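Local coordinates for Lmo2445 protein (Listeria monocytogenes EGD-e, PDB 5HZL) that is of unknown function but is a secreted, internalin-like leucine-rich repeat protein that binds calcium, at residues N88-L93 with N109-T114; A80-I85 with N105-G110; P223-A228 with P253-D258; I185-F190 with A228-A233. One frame throughout, in Å; residues are numbered along the deposited sequence.

Interactions 1 and 2 touch and share Asn109 and Gly110: both join the same two neighbouring turns of the leucine-rich repeat, interaction 2 along the strands of the parallel sheet and interaction 1 just downstream, where the chain turns a corner. Both combine backbone hydrogen bonds with isoleucine and leucine packing in the repeat core, and turn asparagines and glutamates outward. Interactions 3 and 4, about 31 to 39 Å from interaction 2 between centres, share Ala228, touch through Gln227 and Ile185, and depend on side chains. Interaction 3 packs aromatic rings within the C-terminal domain; interaction 4 joins that domain to the repeats and adds calcium, with Ile185 and Glu187 buried but Asp230 exposed.

Interaction 1. Residues N88-L93 with N109-T114; sequences NNIGEL and NGANIT
Asn89 and Asn112 lie side by side with their amides nearly coplanar (planes 9° apart), and ND2 of Asn112 donates to OD1 of Asn89 at 2.8 Å. The donor keeps this acceptor in its own amide plane and approaches almost in line with the C=O bond (173°), so one nearly straight bond joins the two amides. Ile90 turns to the interior. Its CB stands 3.4 Å from Ala111 O. CG2, set anti to the backbone N, passes 4.1 Å from CG1 of Ile113, while CG1 (chi1 -63°) still lies near Ala111 O. The tip, CD1, reaches the methyl CB of Ala111 at 3.9 Å and also meets Ile113 CG1. Leu69 of helix 66-70 and Ile85 also border this side chain. Three backbone bonds join the chains: Ile90 N donates to Ala111 O at 3.0 Å, Gly91 N to Asn112 O at 3.0 Å, and Thr114 N to Gly91 O at 2.8 Å. Gly91 therefore bonds through both its N-H and its carbonyl. Asn88 OD1 accepts from Leu62 N and Leu64 N and its ND2 donates to Leu59 O, all on the preceding turn, and ND2 also bonds Ile85 O within its own turn. Asn132 repeats this pattern one turn on, OD1 accepting from Ala111 N and Ile113 N and ND2 reaching Ala108 O. Asparagines that bond buried backbone groups of the adjacent turn, above a core of stacked aliphatic residues, are characteristic of the LxxLxLxxNxL consensus of the leucine-rich repeat.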
loop_
_atom_site.group_PDB
_atom_site.type_symbol
_atom_site.label_atom_id
_atom_site.label_comp_id
_atom_site.label_asym_id
_atom_site.label_seq_id
_atom_site.Cartn_x
_atom_site.Cartn_y
_atom_site.Cartn_z
ATOM N N ASN A 88 1.049 -14.316 4.146
ATOM C CA ASN A 88 2.312 -14.486 4.880
ATOM C C ASN A 88 2.407 -13.406 5.940
ATOM O O ASN A 88 1.438 -12.710 6.162
ATOM C CB ASN A 88 3.507 -14.524 3.920
ATOM C CG ASN A 88 3.707 -15.899 3.300
ATOM O OD1 ASN A 88 3.819 -16.899 4.011
ATOM N ND2 ASN A 88 3.807 -15.948 1.983
ATOM N N ASN A 89 3.548 -13.275 6.606
ATOM C CA ASN A 89 3.749 -12.289 7.678
ATOM C C ASN A 89 5.114 -11.634 7.427
ATOM O O ASN A 89 6.075 -11.759 8.193
ATOM C CB ASN A 89 3.721 -13.048 8.992
ATOM C CG ASN A 89 3.792 -12.145 10.182
ATOM O OD1 ASN A 89 3.352 -10.994 10.139
ATOM N ND2 ASN A 89 4.334 -12.659 11.262
ATOM N N ILE A 90 5.139 -10.915 6.323
ATOM C CA ILE A 90 6.342 -10.310 5.759
ATOM C C ILE A 90 7.055 -9.142 6.419
ATOM O O ILE A 90 8.237 -9.265 6.716
ATOM C CB ILE A 90 6.085 -10.033 4.235
ATOM C CG1 ILE A 90 5.862 -11.381 3.526
ATOM C CG2 ILE A 90 7.230 -9.273 3.567
ATOM C CD1 ILE A 90 5.463 -11.281 2.065
ATOM N N GLY A 91 6.380 -8.024 6.623
ATOM C CA GLY A 91 7.043 -6.841 7.171
ATOM C C GLY A 91 7.755 -6.201 5.984
ATOM O O GLY A 91 7.106 -5.912 4.978
ATOM N N GLU A 92 9.071 -5.988 6.074
ATOM C CA GLU A 92 9.835 -5.390 4.961
ATOM C C GLU A 92 10.147 -6.442 3.924
ATOM O O GLU A 92 10.893 -7.370 4.198
ATOM C CB GLU A 92 11.106 -4.702 5.458
ATOM C CG GLU A 92 10.753 -3.473 6.290
ATOM C CD GLU A 92 11.919 -2.684 6.848
ATOM O OE1 GLU A 92 13.073 -3.166 6.840
ATOM O OE2 GLU A 92 11.653 -1.565 7.321
ATOM N N LEU A 93 9.550 -6.310 2.738
ATOM C CA LEU A 93 9.770 -7.266 1.640
ATOM C C LEU A 93 11.144 -7.025 1.004
ATOM O O LEU A 93 11.452 -5.897 0.628
ATOM C CB LEU A 93 8.698 -7.103 0.551
ATOM C CG LEU A 93 8.775 -8.052 -0.658
ATOM C CD1 LEU A 93 8.367 -9.480 -0.300
ATOM C CD2 LEU A 93 7.889 -7.554 -1.781
ATOM N N ASN A 109 -1.645 -10.415 -1.573
ATOM C CA ASN A 109 -2.759 -9.963 -0.742
ATOM C C ASN A 109 -2.613 -10.447 0.709
ATOM O O ASN A 109 -2.217 -11.588 0.936
ATOM C CB ASN A 109 -4.082 -10.548 -1.277
ATOM C CG ASN A 109 -5.268 -10.217 -0.392
ATOM O OD1 ASN A 109 -5.694 -11.036 0.402
ATOM N ND2 ASN A 109 -5.750 -8.995 -0.466
ATOM N N GLY A 110 -2.947 -9.590 1.674
ATOM C CA GLY A 110 -2.913 -9.945 3.102
ATOM C C GLY A 110 -1.682 -10.670 3.586
ATOM O O GLY A 110 -1.773 -11.645 4.323
ATOM N N ALA A 111 -0.526 -10.169 3.169
ATOM C CA ALA A 111 0.755 -10.747 3.515
ATOM C C ALA A 111 1.498 -9.926 4.565
ATOM O O ALA A 111 2.692 -10.132 4.788
ATOM C CB ALA A 111 1.582 -10.855 2.254
ATOM N N ASN A 112 0.786 -8.998 5.196
ATOM C CA ASN A 112 1.342 -8.103 6.222
ATOM C C ASN A 112 2.643 -7.369 5.841
ATOM O O ASN A 112 3.527 -7.175 6.686
ATOM C CB ASN A 112 1.507 -8.843 7.553
ATOM C CG ASN A 112 1.761 -7.900 8.719
ATOM O OD1 ASN A 112 1.299 -6.765 8.729
ATOM N ND2 ASN A 112 2.479 -8.377 9.716
ATOM N N ILE A 113 2.727 -6.971 4.568
ATOM C CA ILE A 113 3.858 -6.219 4.027
ATOM C C ILE A 113 3.763 -4.762 4.507
ATOM O O ILE A 113 2.733 -4.123 4.352
ATOM C CB ILE A 113 3.850 -6.190 2.471
ATOM C CG1 ILE A 113 3.876 -7.611 1.918
ATOM C CG2 ILE A 113 5.028 -5.366 1.924
ATOM C CD1 ILE A 113 3.860 -7.711 0.408
ATOM N N THR A 114 4.853 -4.250 5.059
ATOM C CA THR A 114 4.935 -2.889 5.553
ATOM C C THR A 114 5.750 -2.004 4.626
ATOM O O THR A 114 5.623 -0.784 4.696
ATOM C CB THR A 114 5.562 -2.845 6.963
ATOM O OG1 THR A 114 6.911 -3.362 6.933
ATOM C CG2 THR A 114 4.706 -3.648 7.944
#

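Interaction 2. Residues A80-I85 with N105-G110; sequences AIELAI and NIEANG
Over one face of the Glu82 carboxylate lies OE1 of Glu107, 4.0 Å from Glu82 CD, and ND2 of Asn105 comes from that same side more obliquely, 3.7 Å from Glu82 OE2. The Asn105 amide is turned 81° against the carboxylate, and its OD1 accepts from ND2 of Asn126 on the following strand. The two glutamates bring like charges within 3.9 Å (Glu82 OE1 to Glu107 OE1), which would probably disfavour a closer approach. With chi1 at 174° and an extended chain, Glu82 runs alongside Asn105 in the same direction. These groups stand on one face of the sheet, together with Ala84. Strands 82-84 and 105-107 run parallel, 4.9 Å apart, as the second and third of seven strands in a parallel sheet with one short strand from each repeat, which forms the concave side of a leucine-rich repeat solenoid. Its backbone bonds alternate between the strands: Asn105 N to Ile81 O, Leu83 N to Asn105 O, Glu107 N to Leu83 O and Ile85 N to Glu107 O. On the reverse face, Leu83 and Ile106 point into the interior, with Leu83 CB 4.4 Å from Ile106 CG1. Just past the strands, Ile85 holds CG1 between its backbone N and carbonyl carbon, which puts it 3.6 Å from CB of Ala108. The Ile85 side chain also packs on Ile90 and Leu93.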
loop_
_atom_site.group_PDB
_atom_site.type_symbol
_atom_site.label_atom_id
_atom_site.label_comp_id
_atom_site.label_asym_id
_atom_site.label_seq_id
_atom_site.Cartn_x
_atom_site.Cartn_y
_atom_site.Cartn_z
ATOM N N ALA A 80 10.592 -17.789 -13.900
ATOM C CA ALA A 80 9.470 -17.613 -13.018
ATOM C C ALA A 80 8.834 -16.262 -13.336
ATOM O O ALA A 80 9.468 -15.226 -13.173
ATOM C CB ALA A 80 9.928 -17.673 -11.569
ATOM N N ILE A 81 7.597 -16.287 -13.828
ATOM C CA ILE A 81 6.878 -15.056 -14.158
ATOM C C ILE A 81 5.890 -14.620 -13.083
ATOM O O ILE A 81 5.357 -13.528 -13.181
ATOM C CB ILE A 81 6.156 -15.114 -15.536
ATOM C CG1 ILE A 81 5.012 -16.141 -15.566
ATOM C CG2 ILE A 81 7.164 -15.383 -16.645
ATOM C CD1 ILE A 81 4.194 -16.097 -16.844
ATOM N N GLU A 82 5.664 -15.450 -12.069
ATOM C CA GLU A 82 4.721 -15.137 -11.007
ATOM C C GLU A 82 5.254 -15.448 -9.618
ATOM O O GLU A 82 5.823 -16.504 -9.393
ATOM C CB GLU A 82 3.446 -15.952 -11.229
ATOM C CG GLU A 82 2.389 -15.852 -10.128
ATOM C CD GLU A 82 1.166 -16.734 -10.389
ATOM O OE1 GLU A 82 0.877 -17.601 -9.526
ATOM O OE2 GLU A 82 0.521 -16.604 -11.462
ATOM N N LEU A 83 5.044 -14.522 -8.689
ATOM C CA LEU A 83 5.425 -14.679 -7.291
ATOM C C LEU A 83 4.127 -14.661 -6.465
ATOM O O LEU A 83 3.434 -13.643 -6.439
ATOM C CB LEU A 83 6.329 -13.538 -6.844
ATOM C CG LEU A 83 6.725 -13.568 -5.367
ATOM C CD1 LEU A 83 7.403 -14.883 -5.002
ATOM C CD2 LEU A 83 7.616 -12.380 -5.050
ATOM N N ALA A 84 3.810 -15.773 -5.809
ATOM C CA ALA A 84 2.618 -15.917 -4.974
ATOM C C ALA A 84 3.032 -15.949 -3.492
ATOM O O ALA A 84 3.519 -16.983 -3.007
ATOM C CB ALA A 84 1.892 -17.197 -5.347
ATOM N N ILE A 85 2.845 -14.832 -2.784
ATOM C CA ILE A 85 3.221 -14.728 -1.370
ATOM C C ILE A 85 2.107 -14.218 -0.457
ATOM O O ILE A 85 2.376 -13.702 0.625
ATOM C CB ILE A 85 4.485 -13.844 -1.186
ATOM C CG1 ILE A 85 4.279 -12.466 -1.812
ATOM C CG2 ILE A 85 5.707 -14.510 -1.799
ATOM C CD1 ILE A 85 5.445 -11.525 -1.637
ATOM N N ASN A 105 4.174 -10.837 -12.569
ATOM C CA ASN A 105 3.038 -10.731 -11.694
ATOM C C ASN A 105 3.323 -11.044 -10.235
ATOM O O ASN A 105 3.899 -12.065 -9.934
ATOM C CB ASN A 105 2.031 -11.744 -12.214
ATOM C CG ASN A 105 0.762 -11.768 -11.416
ATOM O OD1 ASN A 105 0.394 -10.780 -10.788
ATOM N ND2 ASN A 105 0.073 -12.903 -11.440
ATOM N N ILE A 106 2.899 -10.164 -9.337
ATOM C CA ILE A 106 3.057 -10.359 -7.883
ATOM C C ILE A 106 1.668 -10.401 -7.233
ATOM O O ILE A 106 0.930 -9.435 -7.320
ATOM C CB ILE A 106 3.886 -9.239 -7.214
ATOM C CG1 ILE A 106 5.331 -9.316 -7.688
ATOM C CG2 ILE A 106 3.834 -9.354 -5.685
ATOM C CD1 ILE A 106 6.266 -8.310 -7.050
ATOM N N GLU A 107 1.337 -11.523 -6.599
ATOM C CA GLU A 107 0.075 -11.709 -5.894
ATOM C C GLU A 107 0.426 -11.827 -4.419
ATOM O O GLU A 107 0.799 -12.899 -3.942
ATOM C CB GLU A 107 -0.666 -12.925 -6.436
ATOM C CG GLU A 107 -1.244 -12.682 -7.826
ATOM C CD GLU A 107 -1.886 -13.914 -8.454
ATOM O OE1 GLU A 107 -1.594 -15.063 -8.017
ATOM O OE2 GLU A 107 -2.671 -13.731 -9.420
ATOM N N ALA A 108 0.293 -10.701 -3.711
ATOM C CA ALA A 108 0.657 -10.585 -2.297
ATOM C C ALA A 108 -0.406 -9.995 -1.379
ATOM O O ALA A 108 -0.104 -9.185 -0.503
ATOM C CB ALA A 108 1.937 -9.769 -2.205
ATOM N N ASN A 109 -1.645 -10.415 -1.573
ATOM C CA ASN A 109 -2.759 -9.963 -0.742
ATOM C C ASN A 109 -2.613 -10.447 0.709
ATOM O O ASN A 109 -2.217 -11.588 0.936
ATOM C CB ASN A 109 -4.082 -10.548 -1.277
ATOM C CG ASN A 109 -5.268 -10.217 -0.392
ATOM O OD1 ASN A 109 -5.694 -11.036 0.402
ATOM N ND2 ASN A 109 -5.750 -8.995 -0.466
ATOM N N GLY A 110 -2.947 -9.590 1.674
ATOM C CA GLY A 110 -2.913 -9.945 3.102
ATOM C C GLY A 110 -1.682 -10.670 3.586
ATOM O O GLY A 110 -1.773 -11.645 4.323
#

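Interaction 3. Residues P223-A228 with P253-D258; sequences PFIYQA and PYPTYD
The hydroxyl of Tyr254 donates a hydrogen bond to the carbonyl oxygen of Ile225, which lies at the edge of the tyrosine ring near its plane. The same OH is 3.6 Å from CB of Ala228, so the phenol end sits against the helical turn 223-227. Beside it, CG2 of Ile225 presses on CG of Pro255 at 3.6 Å. The ring of Tyr226 meets the next residues of the loop: Thr256 O stands at its edge, in plane, 3.7 Å from CE2. Tyr257 crosses Tyr226 at about a right angle and presents an edge to Tyr226 CD2, with Tyr257 CD1 3.9 Å from Tyr226 CB. Its CG is anti to the backbone N (chi1 -178°), bringing the ring alongside the helix. Loop 253-258 thereby lies against one side of the short helix of the C-terminal domain, which belongs by sequence to the immunoglobulin-like E-set clan. Farther out, strand 273-281 backs the helix, with Ile279 and Leu281 against Ile225. Tyr283 shares a hydrogen bond between its OH and that of Tyr254, Met262 O takes a weak one from Tyr226 OH, and the Tyr261 ring meets that of Tyr257.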
loop_
_atom_site.group_PDB
_atom_site.type_symbol
_atom_site.label_atom_id
_atom_site.label_comp_id
_atom_site.label_asym_id
_atom_site.label_seq_id
_atom_site.Cartn_x
_atom_site.Cartn_y
_atom_site.Cartn_z
ATOM N N PRO A 223 -5.783 18.321 3.060
ATOM C CA PRO A 223 -5.774 18.613 1.628
ATOM C C PRO A 223 -6.896 17.991 0.812
ATOM O O PRO A 223 -7.323 18.587 -0.173
ATOM C CB PRO A 223 -4.427 18.067 1.171
ATOM C CG PRO A 223 -3.569 18.215 2.356
ATOM C CD PRO A 223 -4.452 17.896 3.522
ATOM N N PHE A 224 -7.360 16.816 1.228
ATOM C CA PHE A 224 -8.428 16.107 0.524
ATOM C C PHE A 224 -9.681 16.965 0.328
ATOM O O PHE A 224 -10.285 16.943 -0.746
ATOM C CB PHE A 224 -8.789 14.810 1.275
ATOM C CG PHE A 224 -9.888 14.017 0.615
ATOM C CD1 PHE A 224 -11.217 14.250 0.939
ATOM C CD2 PHE A 224 -9.594 13.046 -0.341
ATOM C CE1 PHE A 224 -12.229 13.535 0.326
ATOM C CE2 PHE A 224 -10.605 12.327 -0.952
ATOM C CZ PHE A 224 -11.923 12.573 -0.621
ATOM N N ILE A 225 -10.062 17.709 1.367
ATOM C CA ILE A 225 -11.247 18.573 1.318
ATOM C C ILE A 225 -11.231 19.524 0.119
ATOM O O ILE A 225 -12.231 19.685 -0.579
ATOM C CB ILE A 225 -11.400 19.392 2.627
ATOM C CG1 ILE A 225 -11.727 18.454 3.793
ATOM C CG2 ILE A 225 -12.521 20.424 2.510
ATOM C CD1 ILE A 225 -11.753 19.131 5.149
ATOM N N TYR A 226 -10.084 20.131 -0.124
ATOM C CA TYR A 226 -9.948 21.086 -1.203
ATOM C C TYR A 226 -9.700 20.435 -2.561
ATOM O O TYR A 226 -10.264 20.862 -3.556
ATOM C CB TYR A 226 -8.850 22.075 -0.835
ATOM C CG TYR A 226 -9.122 22.775 0.478
ATOM C CD1 TYR A 226 -8.760 22.188 1.686
ATOM C CD2 TYR A 226 -9.736 24.026 0.513
ATOM C CE1 TYR A 226 -9.003 22.826 2.889
ATOM C CE2 TYR A 226 -9.976 24.678 1.715
ATOM C CZ TYR A 226 -9.610 24.073 2.899
ATOM O OH TYR A 226 -9.836 24.696 4.101
ATOM N N GLN A 227 -8.861 19.410 -2.598
ATOM C CA GLN A 227 -8.544 18.691 -3.840
ATOM C C GLN A 227 -9.776 18.020 -4.454
ATOM O O GLN A 227 -9.881 17.915 -5.673
ATOM C CB GLN A 227 -7.457 17.661 -3.575
ATOM C CG GLN A 227 -6.130 18.292 -3.189
ATOM C CD GLN A 227 -5.073 17.281 -2.778
ATOM O OE1 GLN A 227 -5.359 16.257 -2.155
ATOM N NE2 GLN A 227 -3.839 17.580 -3.110
ATOM N N ALA A 228 -10.710 17.590 -3.609
ATOM C CA ALA A 228 -11.946 16.954 -4.072
ATOM C C ALA A 228 -12.666 17.806 -5.120
ATOM O O ALA A 228 -13.292 17.270 -6.035
ATOM C CB ALA A 228 -12.876 16.684 -2.895
ATOM N N PRO A 253 -21.266 25.127 4.820
ATOM C CA PRO A 253 -21.178 24.999 3.374
ATOM C C PRO A 253 -19.771 24.534 3.046
ATOM O O PRO A 253 -18.838 24.809 3.799
ATOM C CB PRO A 253 -21.455 26.418 2.864
ATOM C CG PRO A 253 -21.053 27.314 3.982
ATOM C CD PRO A 253 -21.288 26.542 5.252
ATOM N N TYR A 254 -19.630 23.829 1.936
ATOM C CA TYR A 254 -18.343 23.297 1.542
ATOM C C TYR A 254 -17.380 24.481 1.291
ATOM O O TYR A 254 -17.763 25.459 0.645
ATOM C CB TYR A 254 -18.514 22.411 0.298
ATOM C CG TYR A 254 -17.419 21.400 0.129
ATOM C CD1 TYR A 254 -17.540 20.137 0.711
ATOM C CD2 TYR A 254 -16.265 21.691 -0.590
ATOM C CE1 TYR A 254 -16.540 19.188 0.584
ATOM C CE2 TYR A 254 -15.255 20.750 -0.732
ATOM C CZ TYR A 254 -15.393 19.493 -0.140
ATOM O OH TYR A 254 -14.398 18.535 -0.271
ATOM N N PRO A 255 -16.140 24.410 1.819
ATOM C CA PRO A 255 -15.202 25.515 1.611
ATOM C C PRO A 255 -14.686 25.661 0.180
ATOM O O PRO A 255 -15.002 24.855 -0.698
ATOM C CB PRO A 255 -14.047 25.167 2.553
ATOM C CG PRO A 255 -14.081 23.686 2.632
ATOM C CD PRO A 255 -15.539 23.345 2.643
ATOM N N THR A 256 -13.893 26.706 -0.027
ATOM C CA THR A 256 -13.297 27.017 -1.322
ATOM C C THR A 256 -11.782 27.137 -1.152
ATOM O O THR A 256 -11.299 27.619 -0.123
ATOM C CB THR A 256 -13.865 28.340 -1.869
ATOM O OG1 THR A 256 -13.573 29.391 -0.954
ATOM C CG2 THR A 256 -15.382 28.264 -2.033
ATOM N N TYR A 257 -11.036 26.705 -2.160
ATOM C CA TYR A 257 -9.581 26.774 -2.105
ATOM C C TYR A 257 -9.056 28.150 -2.541
ATOM O O TYR A 257 -9.500 28.684 -3.572
ATOM C CB TYR A 257 -8.977 25.694 -2.997
ATOM C CG TYR A 257 -7.470 25.667 -2.958
ATOM C CD1 TYR A 257 -6.795 25.254 -1.799
ATOM C CD2 TYR A 257 -6.705 26.027 -4.071
ATOM C CE1 TYR A 257 -5.407 25.218 -1.743
ATOM C CE2 TYR A 257 -5.314 25.989 -4.023
ATOM C CZ TYR A 257 -4.671 25.579 -2.856
ATOM O OH TYR A 257 -3.294 25.536 -2.785
ATOM N N ASP A 258 -8.127 28.722 -1.759
ATOM C CA ASP A 258 -7.508 30.023 -2.101
ATOM C C ASP A 258 -6.013 30.123 -1.738
ATOM O O ASP A 258 -5.468 31.230 -1.734
ATOM C CB ASP A 258 -8.337 31.255 -1.600
ATOM C CG ASP A 258 -8.514 31.325 -0.068
ATOM O OD1 ASP A 258 -7.966 30.505 0.697
ATOM O OD2 ASP A 258 -9.231 32.239 0.384
#

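Interaction 4. Residues I185-F190 with A228-A233; sequences IPEDIF and ALDFIA. With CA (calcium ion), chain D.
Glu187 and Asp230 both place CG anti to the carbonyl carbon, with chi1 of -68° and -63°, and the Glu187 chain then continues extended, so the two carboxylates converge from opposite segments. The side chains cross at about a right angle and the carboxylate planes are 45° apart, with Glu187 OE1 2.7 Å from Asp230 OD2. The other oxygen of Glu187, OE2, binds the calcium ion at 2.6 Å, and Glu163 OE1 binds the same ion. The metal probably offsets part of the negative charge gathered here. Asp230 is a ligand of this calcium in a structure of the protein but is not bound to it in this chain, where its OD2 stops 3.6 Å from the ion. Next to the acids, Phe231 takes the largest share of the contact. Its CE2 touches CB of Phe190 at 3.6 Å and its CE1 lies 4.2 Å from CG of Glu187, both partners at the ring edge near its plane. CG2 of Ile185 comes obliquely to CE1 at 4.0 Å, the isoleucine sliding past the ring in the opposite direction, and its CD1 reaches Ala228 N. Within its own segment, Phe231 N bonds back to Ala228 O at 2.9 Å, and Tyr288 stacks on the ring. Gln227 OE1 accepts from Ile185 N, just before Pro186, the N-cap of helix 187-191. The apolar patch thus lies beside a carboxylate-lined calcium site, set where the leucine-rich repeats meet the C-terminal domain.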
loop_
_atom_site.group_PDB
_atom_site.type_symbol
_atom_site.label_atom_id
_atom_site.label_comp_id
_atom_site.label_asym_id
_atom_site.label_seq_id
_atom_site.Cartn_x
_atom_site.Cartn_y
_atom_site.Cartn_z
ATOM N N ILE A 185 -4.957 13.551 -2.339
ATOM C CA ILE A 185 -5.257 12.843 -3.561
ATOM C C ILE A 185 -4.090 12.917 -4.555
ATOM O O ILE A 185 -3.486 13.988 -4.718
ATOM C CB ILE A 185 -6.499 13.458 -4.258
ATOM C CG1 ILE A 185 -7.716 13.435 -3.326
ATOM C CG2 ILE A 185 -6.836 12.736 -5.573
ATOM C CD1 ILE A 185 -8.986 14.008 -3.940
ATOM N N PRO A 186 -3.758 11.781 -5.215
ATOM C CA PRO A 186 -2.738 11.812 -6.267
ATOM C C PRO A 186 -3.440 12.381 -7.514
ATOM O O PRO A 186 -3.871 11.638 -8.388
ATOM C CB PRO A 186 -2.357 10.344 -6.436
ATOM C CG PRO A 186 -3.554 9.588 -6.000
ATOM C CD PRO A 186 -4.230 10.410 -4.952
ATOM N N GLU A 187 -3.557 13.704 -7.567
ATOM C CA GLU A 187 -4.259 14.377 -8.661
ATOM C C GLU A 187 -3.801 14.121 -10.083
ATOM O O GLU A 187 -4.620 13.777 -10.929
ATOM C CB GLU A 187 -4.297 15.891 -8.446
ATOM C CG GLU A 187 -5.161 16.313 -7.279
ATOM C CD GLU A 187 -5.368 17.809 -7.224
ATOM O OE1 GLU A 187 -6.414 18.218 -6.679
ATOM O OE2 GLU A 187 -4.512 18.577 -7.741
ATOM N N ASP A 188 -2.512 14.304 -10.347
ATOM C CA ASP A 188 -1.994 14.134 -11.707
ATOM C C ASP A 188 -2.455 12.865 -12.413
ATOM O O ASP A 188 -3.018 12.942 -13.510
ATOM C CB ASP A 188 -0.460 14.190 -11.751
ATOM C CG ASP A 188 0.107 15.561 -11.403
ATOM O OD1 ASP A 188 -0.594 16.410 -10.823
ATOM O OD2 ASP A 188 1.293 15.775 -11.724
ATOM N N ILE A 189 -2.238 11.717 -11.771
ATOM C CA ILE A 189 -2.593 10.429 -12.363
ATOM C C ILE A 189 -4.099 10.287 -12.627
ATOM O O ILE A 189 -4.476 9.762 -13.680
ATOM C CB ILE A 189 -2.016 9.235 -11.552
ATOM C CG1 ILE A 189 -2.034 7.938 -12.371
ATOM C CG2 ILE A 189 -2.708 9.079 -10.208
ATOM C CD1 ILE A 189 -1.187 7.990 -13.632
ATOM N N PHE A 190 -4.958 10.754 -11.713
ATOM C CA PHE A 190 -6.402 10.661 -11.963
ATOM C C PHE A 190 -6.879 11.612 -13.060
ATOM O O PHE A 190 -7.810 11.285 -13.792
ATOM C CB PHE A 190 -7.253 10.869 -10.709
ATOM C CG PHE A 190 -7.069 9.819 -9.655
ATOM C CD1 PHE A 190 -7.119 8.464 -9.974
ATOM C CD2 PHE A 190 -6.957 10.172 -8.331
ATOM C CE1 PHE A 190 -6.970 7.491 -9.000
ATOM C CE2 PHE A 190 -6.820 9.200 -7.349
ATOM C CZ PHE A 190 -6.826 7.855 -7.683
ATOM N N ALA A 228 -10.710 17.590 -3.609
ATOM C CA ALA A 228 -11.946 16.954 -4.072
ATOM C C ALA A 228 -12.666 17.806 -5.120
ATOM O O ALA A 228 -13.292 17.270 -6.035
ATOM C CB ALA A 228 -12.876 16.684 -2.895
ATOM N N LEU A 229 -12.545 19.131 -4.986
ATOM C CA LEU A 229 -13.165 20.097 -5.905
ATOM C C LEU A 229 -12.690 19.972 -7.347
ATOM O O LEU A 229 -13.402 20.373 -8.255
ATOM C CB LEU A 229 -12.988 21.524 -5.387
ATOM C CG LEU A 229 -13.655 21.756 -4.026
ATOM C CD1 LEU A 229 -13.342 23.148 -3.501
ATOM C CD2 LEU A 229 -15.159 21.515 -4.091
ATOM N N ASP A 230 -11.500 19.414 -7.557
ATOM C CA ASP A 230 -10.968 19.197 -8.909
ATOM C C ASP A 230 -11.614 17.966 -9.575
ATOM O O ASP A 230 -11.236 17.591 -10.691
ATOM C CB ASP A 230 -9.438 19.046 -8.864
ATOM C CG ASP A 230 -8.733 20.303 -8.360
ATOM O OD1 ASP A 230 -9.377 21.361 -8.230
ATOM O OD2 ASP A 230 -7.519 20.241 -8.108
ATOM N N PHE A 231 -12.574 17.351 -8.874
ATOM C CA PHE A 231 -13.303 16.179 -9.347
ATOM C C PHE A 231 -14.830 16.326 -9.231
ATOM O O PHE A 231 -15.541 15.472 -9.738
ATOM C CB PHE A 231 -12.842 14.931 -8.566
ATOM C CG PHE A 231 -11.366 14.640 -8.703
ATOM C CD1 PHE A 231 -10.441 15.207 -7.827
ATOM C CD2 PHE A 231 -10.891 13.804 -9.715
ATOM C CE1 PHE A 231 -9.079 14.957 -7.960
ATOM C CE2 PHE A 231 -9.527 13.550 -9.848
ATOM C CZ PHE A 231 -8.623 14.130 -8.971
ATOM N N ILE A 232 -15.331 17.394 -8.595
ATOM C CA ILE A 232 -16.793 17.646 -8.404
ATOM C C ILE A 232 -17.128 19.154 -8.312
ATOM O O ILE A 232 -16.257 19.992 -8.548
ATOM C CB ILE A 232 -17.319 16.929 -7.130
ATOM C CG1 ILE A 232 -16.418 17.278 -5.937
ATOM C CG2 ILE A 232 -17.359 15.416 -7.316
ATOM C CD1 ILE A 232 -16.799 16.625 -4.635
ATOM N N ALA A 233 -18.384 19.494 -7.979
ATOM C CA ALA A 233 -18.817 20.906 -7.847
ATOM C C ALA A 233 -20.129 21.068 -7.037
ATOM O O ALA A 233 -21.203 21.229 -7.629
ATOM C CB ALA A 233 -18.959 21.545 -9.229
HETATM CA CA CA D . -4.122 21.013 -7.061
#